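Local coordinates for protein alpha-galactosidase (Thermus thermophilus, PDB 6LCJ) that probably hydrolyses terminal alpha-galactosyl residues of oligosaccharides, as a thermostable hexameric alpha-galactosidase of glycoside hydrolase family GH36, at residues E[151-156]-E[394-399]; E[342-347]-E[390-395]. All coordinates share one frame; numbering follows the deposited sequence.

Contact 1: E[151-156]-E[394-399]; sequences LPRRLS and MENVHV
N396 anchors the loop 151-156 to the turn that leads into strand 398-400, a strand of the parallel sheet of the TIM barrel of this GH36 enzyme. The tight part is this buried asparagine. Its ND2 donates to P152 O at 2.8 Å, with the acceptor near the amide plane but the N-H arriving from above the carbonyl plane of P152. A chi1 of -51° sets CG beside the backbone N, which turns the amide toward the 151-156 backbone; ND2 also bonds to A148 O in helix 140-149, and L151 CB lies 3.4 Å from N396 ND2. The N396 carbonyl answers in return: R154 N donates to its O at 2.9 Å. Were N396 replaced by alanine, the carbonyls of P152 and A148 would probably lose the donor they share, and L151 CB the amide it packs against.

The side of R153 and L155 is looser and exposed. R153, bent at chi3, brings its guanidinium obliquely to E395 at the end of the 3-10 turn, where NE makes a salt bridge to E395 OE2 at 3.1 Å and a weak hydrogen bond to E395 O; the guanidinium and carboxylate planes lie 32° apart. L155 lays CD1 against E395 O and CD2 near V397 N, a light apolar cover over the peptide bonds. R154 instead reaches away to a salt bridge with D351, which S156 OG also contacts by a hydrogen bond. At H398 the contact is buried again: ND1 is held by Y335, NE2 by G157 O, and H398 CE1 meets S156 O in the ring plane at 3.4 Å.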
loop_
_atom_site.group_PDB
_atom_site.type_symbol
_atom_site.label_atom_id
_atom_site.label_comp_id
_atom_site.label_asym_id
_atom_site.label_seq_id
_atom_site.Cartn_x
_atom_site.Cartn_y
_atom_site.Cartn_z
ATOM N N LEU E 151 25.053 -15.321 40.128
ATOM C CA LEU E 151 24.472 -16.297 39.221
ATOM C C LEU E 151 24.963 -17.693 39.562
ATOM O O LEU E 151 25.935 -17.861 40.298
ATOM C CB LEU E 151 24.821 -15.933 37.773
ATOM C CG LEU E 151 24.313 -14.573 37.292
ATOM C CD1 LEU E 151 24.802 -14.266 35.883
ATOM C CD2 LEU E 151 22.799 -14.513 37.375
ATOM N N PRO E 152 24.304 -18.733 39.059
ATOM C CA PRO E 152 24.821 -20.083 39.272
ATOM C C PRO E 152 26.221 -20.225 38.691
ATOM O O PRO E 152 26.589 -19.561 37.718
ATOM C CB PRO E 152 23.812 -20.973 38.535
ATOM C CG PRO E 152 22.557 -20.158 38.502
ATOM C CD PRO E 152 23.033 -18.756 38.311
ATOM N N ARG E 153 27.010 -21.093 39.326
ATOM C CA ARG E 153 28.372 -21.394 38.916
ATOM C C ARG E 153 28.533 -22.898 38.780
ATOM O O ARG E 153 27.872 -23.675 39.464
ATOM C CB ARG E 153 29.388 -20.854 39.926
ATOM C CG ARG E 153 29.047 -19.474 40.413
ATOM C CD ARG E 153 29.900 -19.106 41.583
ATOM N NE ARG E 153 31.295 -18.912 41.215
ATOM C CZ ARG E 153 32.313 -19.534 41.798
ATOM N NH1 ARG E 153 32.077 -20.403 42.771
ATOM N NH2 ARG E 153 33.561 -19.291 41.405
ATOM N N ARG E 154 29.415 -23.302 37.872
ATOM C CA ARG E 154 29.831 -24.698 37.787
ATOM C C ARG E 154 31.215 -24.690 37.140
ATOM O O ARG E 154 31.328 -24.581 35.909
ATOM C CB ARG E 154 28.851 -25.535 36.991
ATOM C CG ARG E 154 29.394 -26.939 36.722
ATOM C CD ARG E 154 28.353 -27.837 36.118
ATOM N NE ARG E 154 28.833 -29.205 35.951
ATOM C CZ ARG E 154 28.481 -30.233 36.722
ATOM N NH1 ARG E 154 27.644 -30.057 37.738
ATOM N NH2 ARG E 154 28.968 -31.438 36.470
ATOM N N LEU E 155 32.249 -24.777 37.975
ATOM C CA LEU E 155 33.648 -24.711 37.547
ATOM C C LEU E 155 34.260 -26.101 37.717
ATOM O O LEU E 155 34.580 -26.520 38.835
ATOM C CB LEU E 155 34.385 -23.637 38.334
ATOM C CG LEU E 155 33.879 -22.217 38.030
ATOM C CD1 LEU E 155 34.689 -21.146 38.754
ATOM C CD2 LEU E 155 33.901 -21.965 36.521
ATOM N N SER E 156 34.392 -26.820 36.598
ATOM C CA SER E 156 34.767 -28.239 36.599
ATOM C C SER E 156 36.269 -28.382 36.360
ATOM O O SER E 156 36.730 -28.890 35.329
ATOM C CB SER E 156 33.967 -28.998 35.545
ATOM O OG SER E 156 32.598 -29.128 35.907
ATOM N N MET E 394 33.387 -15.926 33.204
ATOM C CA MET E 394 34.425 -16.855 33.640
ATOM C C MET E 394 34.298 -17.176 35.118
ATOM O O MET E 394 34.910 -18.134 35.592
ATOM C CB MET E 394 35.807 -16.274 33.348
ATOM C CG MET E 394 36.235 -16.408 31.895
ATOM S SD MET E 394 37.761 -15.504 31.661
ATOM C CE MET E 394 38.904 -16.515 32.627
ATOM N N GLU E 395 33.521 -16.374 35.847
ATOM C CA GLU E 395 33.131 -16.693 37.209
ATOM C C GLU E 395 32.237 -17.931 37.276
ATOM O O GLU E 395 32.227 -18.640 38.289
ATOM C CB GLU E 395 32.401 -15.485 37.796
ATOM C CG GLU E 395 31.855 -15.699 39.190
ATOM C CD GLU E 395 32.944 -15.711 40.256
ATOM O OE1 GLU E 395 34.098 -15.286 39.967
ATOM O OE2 GLU E 395 32.633 -16.146 41.393
ATOM N N ASN E 396 31.469 -18.203 36.220
ATOM C CA ASN E 396 30.354 -19.128 36.315
ATOM C C ASN E 396 30.493 -20.383 35.478
ATOM O O ASN E 396 29.766 -21.342 35.724
ATOM C CB ASN E 396 29.048 -18.425 35.913
ATOM C CG ASN E 396 28.841 -17.124 36.652
ATOM O OD1 ASN E 396 29.403 -16.096 36.284
ATOM N ND2 ASN E 396 28.028 -17.158 37.703
ATOM N N VAL E 397 31.406 -20.412 34.499
ATOM C CA VAL E 397 31.496 -21.525 33.571
ATOM C C VAL E 397 32.806 -21.366 32.820
ATOM O O VAL E 397 33.367 -20.271 32.771
ATOM C CB VAL E 397 30.270 -21.526 32.614
ATOM C CG1 VAL E 397 30.254 -20.271 31.765
ATOM C CG2 VAL E 397 30.246 -22.771 31.732
ATOM N N HIS E 398 33.309 -22.459 32.258
ATOM C CA HIS E 398 34.402 -22.365 31.305
ATOM C C HIS E 398 33.910 -21.655 30.052
ATOM O O HIS E 398 33.022 -22.154 29.350
ATOM C CB HIS E 398 34.936 -23.749 30.961
ATOM C CG HIS E 398 35.531 -24.455 32.133
ATOM N ND1 HIS E 398 35.718 -25.821 32.166
ATOM C CD2 HIS E 398 35.951 -23.981 33.332
ATOM C CE1 HIS E 398 36.247 -26.153 33.332
ATOM N NE2 HIS E 398 36.403 -25.057 34.053
ATOM N N VAL E 399 34.492 -20.492 29.774
ATOM C CA VAL E 399 34.070 -19.667 28.653
ATOM C C VAL E 399 34.837 -20.103 27.412
ATOM O O VAL E 399 36.070 -20.011 27.362
ATOM C CB VAL E 399 34.295 -18.183 28.959
ATOM C CG1 VAL E 399 34.138 -17.363 27.691
ATOM C CG2 VAL E 399 33.322 -17.743 30.037
#

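Contact 2: E[342-347]-E[390-395]; sequences PVLASL and RLWLME
V343 and L393 carry this contact, their side chains crossing at a slant so that V343 CG1 lies 3.5 Å from L393 CD1. The two branches of the valine do different work. With chi1 at 164°, CG1 stands anti to the backbone N and faces the leucine, while CG2 points to R390. That arginine comes at V343 from the opposite direction on a chain extended from CG to NE, and CG2 rests over the centre of one guanidinium face, 3.7 Å from CZ. The methyl therefore covers a flat face and leaves the N-H groups to other partners: NH1 bonds to V355 O, and NE to H48 NE2.

L393 also receives two leucines nearly at right angles. L347 CD1 comes to 3.7 Å from L393 CD2, and L344 CD2 approaches the same methyl at 4.1 Å, so one branch of L393 meets both while the other faces V343. In the TIM-barrel domain these residues belong to two loops. Segment 342-347 follows strand 335-338. Segment 390-395, largely a 3-10 turn, lies between helix 380-388 and strand 398-400. No hydrogen bond joins them; the contact is buried and apolar, apart from the arginine.

W392 flanks the cluster. L393 CG sits over one face of its indole, offset toward the rim, while the ring's CH2 reaches across to L344 CD2 at 4.0 Å. L344 and W392 also cross at about a right angle, and helix 140-149 approaches here through Y147 against L344 and A148 against W392. The indole NE1 turns back to bond to H389 O.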
loop_
_atom_site.group_PDB
_atom_site.type_symbol
_atom_site.label_atom_id
_atom_site.label_comp_id
_atom_site.label_asym_id
_atom_site.label_seq_id
_atom_site.Cartn_x
_atom_site.Cartn_y
_atom_site.Cartn_z
ATOM N N PRO E 342 21.060 -20.547 25.050
ATOM C CA PRO E 342 20.756 -19.448 25.973
ATOM C C PRO E 342 21.879 -19.260 26.976
ATOM O O PRO E 342 22.180 -20.162 27.762
ATOM C CB PRO E 342 19.469 -19.921 26.652
ATOM C CG PRO E 342 18.840 -20.814 25.638
ATOM C CD PRO E 342 19.979 -21.541 25.005
ATOM N N VAL E 343 22.522 -18.100 26.955
ATOM C CA VAL E 343 23.743 -17.935 27.731
ATOM C C VAL E 343 23.443 -17.996 29.227
ATOM O O VAL E 343 23.934 -18.879 29.937
ATOM C CB VAL E 343 24.464 -16.638 27.325
ATOM C CG1 VAL E 343 25.494 -16.263 28.359
ATOM C CG2 VAL E 343 25.123 -16.830 25.959
ATOM N N LEU E 344 22.604 -17.091 29.727
ATOM C CA LEU E 344 22.446 -16.994 31.175
ATOM C C LEU E 344 21.667 -18.179 31.738
ATOM O O LEU E 344 22.011 -18.700 32.804
ATOM C CB LEU E 344 21.779 -15.666 31.530
ATOM C CG LEU E 344 22.684 -14.507 31.096
ATOM C CD1 LEU E 344 22.047 -13.136 31.286
ATOM C CD2 LEU E 344 24.017 -14.585 31.834
ATOM N N ALA E 345 20.646 -18.653 31.021
ATOM C CA ALA E 345 19.849 -19.772 31.525
ATOM C C ALA E 345 20.624 -21.094 31.554
ATOM O O ALA E 345 20.137 -22.064 32.147
ATOM C CB ALA E 345 18.571 -19.920 30.688
ATOM N N SER E 346 21.806 -21.155 30.925
ATOM C CA SER E 346 22.644 -22.346 30.918
ATOM C C SER E 346 23.565 -22.420 32.116
ATOM O O SER E 346 24.131 -23.485 32.372
ATOM C CB SER E 346 23.506 -22.402 29.649
ATOM O OG SER E 346 22.729 -22.680 28.489
ATOM N N LEU E 347 23.737 -21.320 32.840
ATOM C CA LEU E 347 24.727 -21.270 33.907
ATOM C C LEU E 347 24.369 -22.250 35.022
ATOM O O LEU E 347 23.198 -22.410 35.383
ATOM C CB LEU E 347 24.827 -19.851 34.452
ATOM C CG LEU E 347 25.306 -18.776 33.473
ATOM C CD1 LEU E 347 25.338 -17.380 34.126
ATOM C CD2 LEU E 347 26.677 -19.159 32.921
ATOM N N ARG E 390 31.477 -11.071 26.972
ATOM C CA ARG E 390 30.927 -12.094 27.844
ATOM C C ARG E 390 31.987 -12.733 28.732
ATOM O O ARG E 390 31.720 -13.782 29.337
ATOM C CB ARG E 390 30.197 -13.148 27.004
ATOM C CG ARG E 390 28.854 -12.659 26.496
ATOM C CD ARG E 390 28.214 -13.649 25.544
ATOM N NE ARG E 390 26.795 -13.373 25.342
ATOM C CZ ARG E 390 26.135 -13.692 24.235
ATOM N NH1 ARG E 390 26.778 -14.300 23.243
ATOM N NH2 ARG E 390 24.839 -13.417 24.116
ATOM N N LEU E 391 33.177 -12.126 28.839
ATOM C CA LEU E 391 34.250 -12.749 29.608
ATOM C C LEU E 391 33.965 -12.740 31.106
ATOM O O LEU E 391 34.496 -13.597 31.818
ATOM C CB LEU E 391 35.579 -12.068 29.306
ATOM C CG LEU E 391 36.089 -12.269 27.876
ATOM C CD1 LEU E 391 37.296 -11.422 27.613
ATOM C CD2 LEU E 391 36.415 -13.736 27.642
ATOM N N TRP E 392 33.099 -11.834 31.583
ATOM C CA TRP E 392 32.685 -11.824 32.984
ATOM C C TRP E 392 32.031 -13.133 33.403
ATOM O O TRP E 392 31.932 -13.404 34.600
ATOM C CB TRP E 392 31.728 -10.655 33.261
ATOM C CG TRP E 392 30.638 -10.491 32.244
ATOM C CD1 TRP E 392 30.742 -9.906 31.020
ATOM C CD2 TRP E 392 29.273 -10.928 32.362
ATOM N NE1 TRP E 392 29.535 -9.959 30.360
ATOM C CE2 TRP E 392 28.616 -10.575 31.167
ATOM C CE3 TRP E 392 28.547 -11.582 33.360
ATOM C CZ2 TRP E 392 27.276 -10.855 30.945
ATOM C CZ3 TRP E 392 27.229 -11.856 33.142
ATOM C CH2 TRP E 392 26.597 -11.499 31.941
ATOM N N LEU E 393 31.594 -13.958 32.462
ATOM C CA LEU E 393 31.044 -15.262 32.815
ATOM C C LEU E 393 32.098 -16.285 33.216
ATOM O O LEU E 393 31.732 -17.424 33.516
ATOM C CB LEU E 393 30.222 -15.821 31.657
ATOM C CG LEU E 393 28.972 -14.977 31.495
ATOM C CD1 LEU E 393 28.363 -15.246 30.137
ATOM C CD2 LEU E 393 28.000 -15.249 32.637
ATOM N N MET E 394 33.387 -15.926 33.204
ATOM C CA MET E 394 34.425 -16.855 33.640
ATOM C C MET E 394 34.298 -17.176 35.118
ATOM O O MET E 394 34.910 -18.134 35.592
ATOM C CB MET E 394 35.807 -16.274 33.348
ATOM C CG MET E 394 36.235 -16.408 31.895
ATOM S SD MET E 394 37.761 -15.504 31.661
ATOM C CE MET E 394 38.904 -16.515 32.627
ATOM N N GLU E 395 33.521 -16.374 35.847
ATOM C CA GLU E 395 33.131 -16.693 37.209
ATOM C C GLU E 395 32.237 -17.931 37.276
ATOM O O GLU E 395 32.227 -18.640 38.289
ATOM C CB GLU E 395 32.401 -15.485 37.796
ATOM C CG GLU E 395 31.855 -15.699 39.190
ATOM C CD GLU E 395 32.944 -15.711 40.256
ATOM O OE1 GLU E 395 34.098 -15.286 39.967
ATOM O OE2 GLU E 395 32.633 -16.146 41.393
#

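In the fold
Contacts 1 and 2 lie side by side, their centres about 7 Å apart, and both use the 390-399 region, with M394 and E395 common to the two. Along the chain 151-156 comes first, after helix 140-149, then 342-347 between strands 335-338 and 352-354, and last the shared region leading into strand 398-400. The loops also touch each other directly: L151 CD1 packs on L347 CD1 at 3.6 Å, and N396 CB on L347 CD2. Polar pinning in contact 1 thus continues into the apolar packing of contact 2. Together they join loops 151-156 and 342-347 to the one turn that leads into strand 398-400, beside helix 140-149.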